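Local coordinates for protein adhesin (Streptococcus sanguinis SK1 = NCTC 7863, PDB 6VT2) that binds sialoglycans through two tandem Siglec-like modules, probably to attach the bacterium to sialylated host glycoproteins, at residues 247-252 against 297-302; 257-262 against 280-285. All coordinates share one frame; numbering follows the deposited sequence. Where two conformers were deposited one is given.

Interaction 1: 247-252 against 297-302; sequences SSTYNT and YTFKVR. With SIA (N-acetyl-alpha-neuraminic acid), chain C.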
loop_
_atom_site.group_PDB
_atom_site.type_symbol
_atom_site.label_atom_id
_atom_site.label_comp_id
_atom_site.label_asym_id
_atom_site.label_seq_id
_atom_site.Cartn_x
_atom_site.Cartn_y
_atom_site.Cartn_z
ATOM N N SER A 247 -7.735 13.064 -31.077
ATOM C CA SER A 247 -7.854 11.741 -31.701
ATOM C C SER A 247 -6.931 11.679 -32.906
ATOM O O SER A 247 -6.328 10.695 -33.116
ATOM C CB SER A 247 -9.278 11.477 -32.082
ATOM O OG SER A 247 -9.378 10.271 -32.756
ATOM N N SER A 248 -6.933 12.727 -33.688
ATOM C CA SER A 248 -6.076 12.781 -34.869
ATOM C C SER A 248 -4.642 12.573 -34.404
ATOM O O SER A 248 -3.942 11.896 -35.080
ATOM C CB SER A 248 -6.250 14.066 -35.615
ATOM O OG SER A 248 -5.344 14.120 -36.705
ATOM N N THR A 249 -4.187 13.314 -33.414
ATOM C CA THR A 249 -2.773 13.239 -33.008
ATOM C C THR A 249 -2.435 11.862 -32.478
ATOM O O THR A 249 -1.385 11.275 -32.822
ATOM C CB THR A 249 -2.432 14.288 -31.976
ATOM O OG1 THR A 249 -2.780 15.526 -32.575
ATOM C CG2 THR A 249 -0.923 14.316 -31.646
ATOM N N TYR A 250 -3.308 11.363 -31.609
ATOM C CA TYR A 250 -3.182 10.027 -31.078
ATOM C C TYR A 250 -3.046 9.012 -32.191
ATOM O O TYR A 250 -2.157 8.171 -32.144
ATOM C CB TYR A 250 -4.368 9.716 -30.189
ATOM C CG TYR A 250 -4.468 8.318 -29.687
ATOM C CD1 TYR A 250 -3.599 7.815 -28.757
ATOM C CD2 TYR A 250 -5.458 7.489 -30.167
ATOM C CE1 TYR A 250 -3.728 6.559 -28.300
ATOM C CE2 TYR A 250 -5.588 6.204 -29.705
ATOM C CZ TYR A 250 -4.738 5.756 -28.787
ATOM O OH TYR A 250 -4.886 4.471 -28.306
ATOM N N ASN A 251 -3.952 9.032 -33.172
ATOM C CA ASN A 251 -3.935 8.042 -34.218
ATOM C C ASN A 251 -2.734 8.231 -35.117
ATOM O O ASN A 251 -2.214 7.246 -35.610
ATOM C CB ASN A 251 -5.261 8.091 -34.971
ATOM C CG ASN A 251 -6.387 7.431 -34.159
ATOM O OD1 ASN A 251 -6.336 6.253 -33.863
ATOM N ND2 ASN A 251 -7.390 8.198 -33.806
ATOM N N THR A 252 -2.250 9.464 -35.294
ATOM C CA THR A 252 -0.998 9.684 -36.019
ATOM C C THR A 252 0.135 8.978 -35.316
ATOM O O THR A 252 0.935 8.287 -35.955
ATOM C CB THR A 252 -0.708 11.163 -36.141
ATOM O OG1 THR A 252 -1.734 11.783 -36.938
ATOM C CG2 THR A 252 0.638 11.416 -36.814
ATOM N N TYR A 297 4.427 16.546 -31.758
ATOM C CA TYR A 297 3.033 16.189 -31.668
ATOM C C TYR A 297 2.527 16.707 -30.339
ATOM O O TYR A 297 3.141 16.476 -29.286
ATOM C CB TYR A 297 2.807 14.690 -31.727
ATOM C CG TYR A 297 3.145 14.037 -33.008
ATOM C CD1 TYR A 297 2.506 14.399 -34.179
ATOM C CD2 TYR A 297 4.124 13.084 -33.084
ATOM C CE1 TYR A 297 2.772 13.807 -35.368
ATOM C CE2 TYR A 297 4.407 12.472 -34.298
ATOM C CZ TYR A 297 3.744 12.832 -35.424
ATOM O OH TYR A 297 4.016 12.296 -36.638
ATOM N N THR A 298 1.420 17.423 -30.392
ATOM C CA THR A 298 0.772 18.001 -29.214
ATOM C C THR A 298 -0.487 17.215 -28.920
ATOM O O THR A 298 -1.410 17.188 -29.739
ATOM C CB THR A 298 0.447 19.461 -29.462
ATOM O OG1 THR A 298 1.655 20.145 -29.877
ATOM C CG2 THR A 298 -0.079 20.097 -28.121
ATOM N N PHE A 299 -0.448 16.464 -27.838
ATOM C CA PHE A 299 -1.506 15.569 -27.433
ATOM C C PHE A 299 -2.397 16.246 -26.415
ATOM O O PHE A 299 -1.976 17.151 -25.695
ATOM C CB PHE A 299 -0.928 14.297 -26.798
ATOM C CG PHE A 299 -0.066 13.505 -27.712
ATOM C CD1 PHE A 299 1.290 13.767 -27.799
ATOM C CD2 PHE A 299 -0.583 12.502 -28.473
ATOM C CE1 PHE A 299 2.091 13.079 -28.647
ATOM C CE2 PHE A 299 0.238 11.749 -29.283
ATOM C CZ PHE A 299 1.580 12.056 -29.390
ATOM N N LYS A 300 -3.600 15.704 -26.291
ATOM C CA LYS A 300 -4.528 16.098 -25.248
ATOM C C LYS A 300 -4.979 14.808 -24.595
ATOM O O LYS A 300 -5.433 13.873 -25.272
ATOM C CB LYS A 300 -5.710 16.886 -25.856
ATOM C CG LYS A 300 -5.257 18.215 -26.511
ATOM C CD LYS A 300 -6.367 19.234 -26.584
ATOM C CE LYS A 300 -7.477 18.830 -27.555
ATOM N NZ LYS A 300 -8.745 19.600 -27.307
ATOM N N VAL A 301 -4.908 14.770 -23.288
ATOM C CA VAL A 301 -5.280 13.590 -22.525
ATOM C C VAL A 301 -6.287 14.014 -21.462
ATOM O O VAL A 301 -6.187 15.096 -20.882
ATOM C CB VAL A 301 -4.040 12.889 -21.929
ATOM C CG1 VAL A 301 -3.331 13.767 -20.920
ATOM C CG2 VAL A 301 -4.446 11.584 -21.397
ATOM N N ARG A 302 -7.230 13.157 -21.217
ATOM C CA ARG A 302 -8.189 13.275 -20.128
ATOM C C ARG A 302 -8.190 11.983 -19.307
ATOM O O ARG A 302 -7.848 10.903 -19.807
ATOM C CB ARG A 302 -9.594 13.464 -20.662
ATOM C CG ARG A 302 -9.824 14.670 -21.480
ATOM C CD ARG A 302 -11.235 14.636 -22.110
ATOM N NE ARG A 302 -11.476 15.820 -22.935
ATOM C CZ ARG A 302 -12.042 16.936 -22.469
ATOM N NH1 ARG A 302 -12.434 17.006 -21.187
ATOM N NH2 ARG A 302 -12.230 17.944 -23.266
HETATM C C1 SIA C . 0.875 19.592 -33.195
HETATM C C2 SIA C . 0.450 20.030 -34.664
HETATM C C3 SIA C . 1.560 20.731 -35.461
HETATM C C4 SIA C . 2.749 19.809 -35.724
HETATM C C5 SIA C . 2.298 18.524 -36.427
HETATM C C6 SIA C . 1.098 17.886 -35.682
HETATM C C7 SIA C . 0.407 16.756 -36.470
HETATM C C8 SIA C . -0.941 16.408 -35.795
HETATM C C9 SIA C . -1.546 15.132 -36.366
HETATM C C10 SIA C . 3.956 17.106 -37.613
HETATM C C11 SIA C . 5.125 16.126 -37.465
HETATM N N5 SIA C . 3.410 17.574 -36.464
HETATM O O1A SIA C . 0.394 18.481 -32.831
HETATM O O1B SIA C . 1.599 20.377 -32.547
HETATM O O4 SIA C . 3.743 20.424 -36.565
HETATM O O6 SIA C . 0.066 18.840 -35.435
HETATM O O7 SIA C . 0.249 17.135 -37.831
HETATM O O8 SIA C . -0.788 16.319 -34.376
HETATM O O9 SIA C . -2.904 15.009 -35.933
HETATM O O10 SIA C . 3.545 17.447 -38.715
HETATM O O HOH W 1 -3.936 16.952 -30.328
#
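Thr249 of helix 244-255 drives its methyl group against strand 296-305 in the second Siglec-like module, where helix and strand supply much of a sialic acid site. The axes of 247-252 and 297-302 approach to 7.6 Å, their N-to-C directions 115° apart, and no direct hydrogen bond joins the two segments. CG2 of Thr249 sits over one face of the Phe299 ring, 3.8 Å from its centroid, a CH-pi contact displaced toward the rim; the same methyl also rests on CB of Tyr297. One turn on, Thr252 crosses Tyr297 at about a right angle, and its CG2 meets the phenol end of the ring obliquely, 3.5 Å from Tyr297 OH. With CG2 of Thr249 anti to the backbone N (OG1 at chi1 -57°), the methyl is committed to the strand and the hydroxyl is left for polar partners. That hydroxyl hydrogen-bonds to Ala245 O and with O8 of the sialic acid, and a hydrogen-bonded water links it to Thr298 O. Ser248 OG shares a 2.7 Å hydrogen bond with O9 of the glycerol tail, whereas the edge of the Tyr297 ring lies alongside C7. The carbonyls of Gly294 and Lys296 also hydrogen-bond the sugar. The strand takes the carboxylate: Thr298 N donates to O1A at 2.8 Å and 160°, and Thr298 OG1 donates to the second oxygen, O1B, at 2.7 Å.

Interaction 2: 257-262 against 280-285; sequences GFTFNT and TIRGTI
Phe258 lays its ring flat on the backbone of Gly283, whose CA lies 3.5 Å from the ring centroid and almost on the ring normal. Gly283 has no side chain, and the hollow this leaves lets the ring come flat onto its CA and peptide. Past it the ring continues over Thr284 N, its CZ meets Ile285 CD1 at 3.6 Å, and its edge abuts Ile281 CG2. Leu253 of helix 244-255 packs on Phe258, Phe260 and Ile281 alike. Beside this, Phe260 and Ile281 point the same way from a non-hydrogen-bonded pair. With CG of Phe260 beside its backbone N (chi1 -75°), one face of the ring lies over CG1 of Ile281, and CE2 comes within 3.5 Å of Ile281 CD1. Thr259, Asn261, Thr280 and Arg282 occupy the other face of the sheet. Here Thr259 OG1 lies against Arg282 CB while the extended arginine carries on to a salt bridge with Glu221. Main-chain bonds pair Thr259 with Arg282 and Asn261 with Thr280 in both directions, for example Asn261 N to Thr280 O at 2.8 Å. The result is an antiparallel edge-strand pairing in a beta sandwich, its aromatic and aliphatic face turned to the core and its polar face outward.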
loop_
_atom_site.group_PDB
_atom_site.type_symbol
_atom_site.label_atom_id
_atom_site.label_comp_id
_atom_site.label_asym_id
_atom_site.label_seq_id
_atom_site.Cartn_x
_atom_site.Cartn_y
_atom_site.Cartn_z
ATOM N N GLY A 257 3.670 3.459 -35.318
ATOM C CA GLY A 257 4.036 2.241 -34.644
ATOM C C GLY A 257 4.230 2.376 -33.157
ATOM O O GLY A 257 4.809 1.479 -32.564
ATOM N N PHE A 258 3.727 3.443 -32.533
ATOM C CA PHE A 258 3.831 3.574 -31.096
ATOM C C PHE A 258 2.795 2.740 -30.395
ATOM O O PHE A 258 1.733 2.438 -30.946
ATOM C CB PHE A 258 3.616 5.026 -30.695
ATOM C CG PHE A 258 4.803 5.879 -30.912
ATOM C CD1 PHE A 258 5.311 6.138 -32.179
ATOM C CD2 PHE A 258 5.420 6.449 -29.826
ATOM C CE1 PHE A 258 6.432 6.970 -32.321
ATOM C CE2 PHE A 258 6.529 7.267 -29.990
ATOM C CZ PHE A 258 7.066 7.497 -31.241
ATOM N N THR A 259 3.088 2.431 -29.139
ATOM C CA THR A 259 2.136 1.782 -28.264
ATOM C C THR A 259 1.902 2.619 -27.038
ATOM O O THR A 259 2.758 3.395 -26.631
ATOM C CB THR A 259 2.587 0.381 -27.823
ATOM O OG1 THR A 259 3.788 0.485 -27.041
ATOM C CG2 THR A 259 2.800 -0.503 -29.023
ATOM N N PHE A 260 0.708 2.450 -26.481
ATOM C CA PHE A 260 0.251 3.127 -25.270
ATOM C C PHE A 260 -0.175 2.024 -24.319
ATOM O O PHE A 260 -0.977 1.247 -24.637
ATOM C CB PHE A 260 -0.982 3.995 -25.505
ATOM C CG PHE A 260 -0.708 5.274 -26.228
ATOM C CD1 PHE A 260 -0.329 5.266 -27.544
ATOM C CD2 PHE A 260 -0.893 6.486 -25.612
ATOM C CE1 PHE A 260 -0.065 6.440 -28.207
ATOM C CE2 PHE A 260 -0.621 7.650 -26.278
ATOM C CZ PHE A 260 -0.191 7.620 -27.565
ATOM N N ASN A 261 0.499 1.927 -23.221
ATOM C CA ASN A 261 0.120 0.860 -22.259
ATOM C C ASN A 261 -0.061 1.431 -20.801
ATOM O O ASN A 261 0.738 2.250 -20.190
ATOM C CB ASN A 261 1.170 -0.242 -22.229
ATOM C CG ASN A 261 0.731 -1.403 -21.362
ATOM O OD1 ASN A 261 1.332 -1.653 -20.341
ATOM N ND2 ASN A 261 -0.313 -2.118 -21.755
ATOM N N THR A 262 -1.240 1.189 -20.231
ATOM C CA THR A 262 -1.557 1.700 -18.887
ATOM C C THR A 262 -1.974 0.503 -18.140
ATOM O O THR A 262 -3.083 0.147 -17.982
ATOM C CB THR A 262 -2.747 2.632 -18.871
ATOM O OG1 THR A 262 -2.413 3.584 -19.855
ATOM C CG2 THR A 262 -2.988 3.232 -17.512
ATOM N N THR A 280 2.580 4.326 -20.325
ATOM C CA THR A 280 3.860 4.344 -21.035
ATOM C C THR A 280 3.582 4.388 -22.516
ATOM O O THR A 280 2.769 3.617 -23.027
ATOM C CB THR A 280 4.677 3.133 -20.701
ATOM O OG1 THR A 280 4.990 3.170 -19.298
ATOM C CG2 THR A 280 6.006 3.144 -21.425
ATOM N N ILE A 281 4.175 5.360 -23.160
ATOM C CA ILE A 281 4.139 5.541 -24.592
ATOM C C ILE A 281 5.493 5.114 -25.102
ATOM O O ILE A 281 6.501 5.664 -24.680
ATOM C CB ILE A 281 3.847 6.996 -24.955
ATOM C CG1 ILE A 281 2.519 7.487 -24.346
ATOM C CG2 ILE A 281 3.822 7.136 -26.441
ATOM C CD1 ILE A 281 2.207 8.921 -24.599
ATOM N N ARG A 282 5.516 4.179 -26.030
ATOM C CA ARG A 282 6.759 3.633 -26.573
ATOM C C ARG A 282 6.726 3.701 -28.085
ATOM O O ARG A 282 5.765 3.266 -28.719
ATOM C CB ARG A 282 6.879 2.228 -26.088
ATOM C CG ARG A 282 8.107 1.474 -26.668
ATOM C CD ARG A 282 8.153 0.046 -26.177
ATOM N NE ARG A 282 9.308 -0.569 -26.819
ATOM C CZ ARG A 282 9.735 -1.798 -26.570
ATOM N NH1 ARG A 282 10.829 -2.233 -27.223
ATOM N NH2 ARG A 282 9.071 -2.587 -25.688
ATOM N N GLY A 283 7.819 4.147 -28.663
ATOM C CA GLY A 283 7.924 4.065 -30.093
ATOM C C GLY A 283 9.145 4.788 -30.602
ATOM O O GLY A 283 9.909 5.356 -29.832
ATOM N N THR A 284 9.243 4.855 -31.929
ATOM C CA THR A 284 10.339 5.506 -32.618
ATOM C C THR A 284 9.784 6.529 -33.588
ATOM O O THR A 284 8.997 6.183 -34.463
ATOM C CB THR A 284 11.171 4.479 -33.364
ATOM O OG1 THR A 284 11.677 3.502 -32.446
ATOM C CG2 THR A 284 12.407 5.138 -34.039
ATOM N N ILE A 285 10.227 7.756 -33.462
ATOM C CA ILE A 285 10.009 8.717 -34.517
ATOM C C ILE A 285 10.982 8.393 -35.637
ATOM O O ILE A 285 12.196 8.516 -35.441
ATOM C CB ILE A 285 10.228 10.131 -33.990
ATOM C CG1 ILE A 285 9.259 10.493 -32.884
ATOM C CG2 ILE A 285 10.104 11.160 -35.143
ATOM C CD1 ILE A 285 7.787 10.417 -33.215
HETATM O O HOH W 2 3.788 1.374 -24.377
HETATM O O HOH W 3 2.930 2.125 -17.744
#

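Overall arrangement
Of the four segments, 247-252 on helix 244-255 comes first, the earlier half of interaction 1, and the chain then turns at once into strand 259-261, which opens interaction 2. Pairing with strand 277-283 closes the shorter loop, with 17 residues between its segments; the chain then reaches strand 296-305, which returns against the helix and closes the longer one. Interaction 2 therefore lies wholly within the span of interaction 1. It pairs two strands of one sheet of the module, whereas interaction 1 seats the helix on a strand of the other sheet. Their centres are 12 Å apart, and the two are joined where Tyr250 meets Phe260 and Tyr297 meets Ile285.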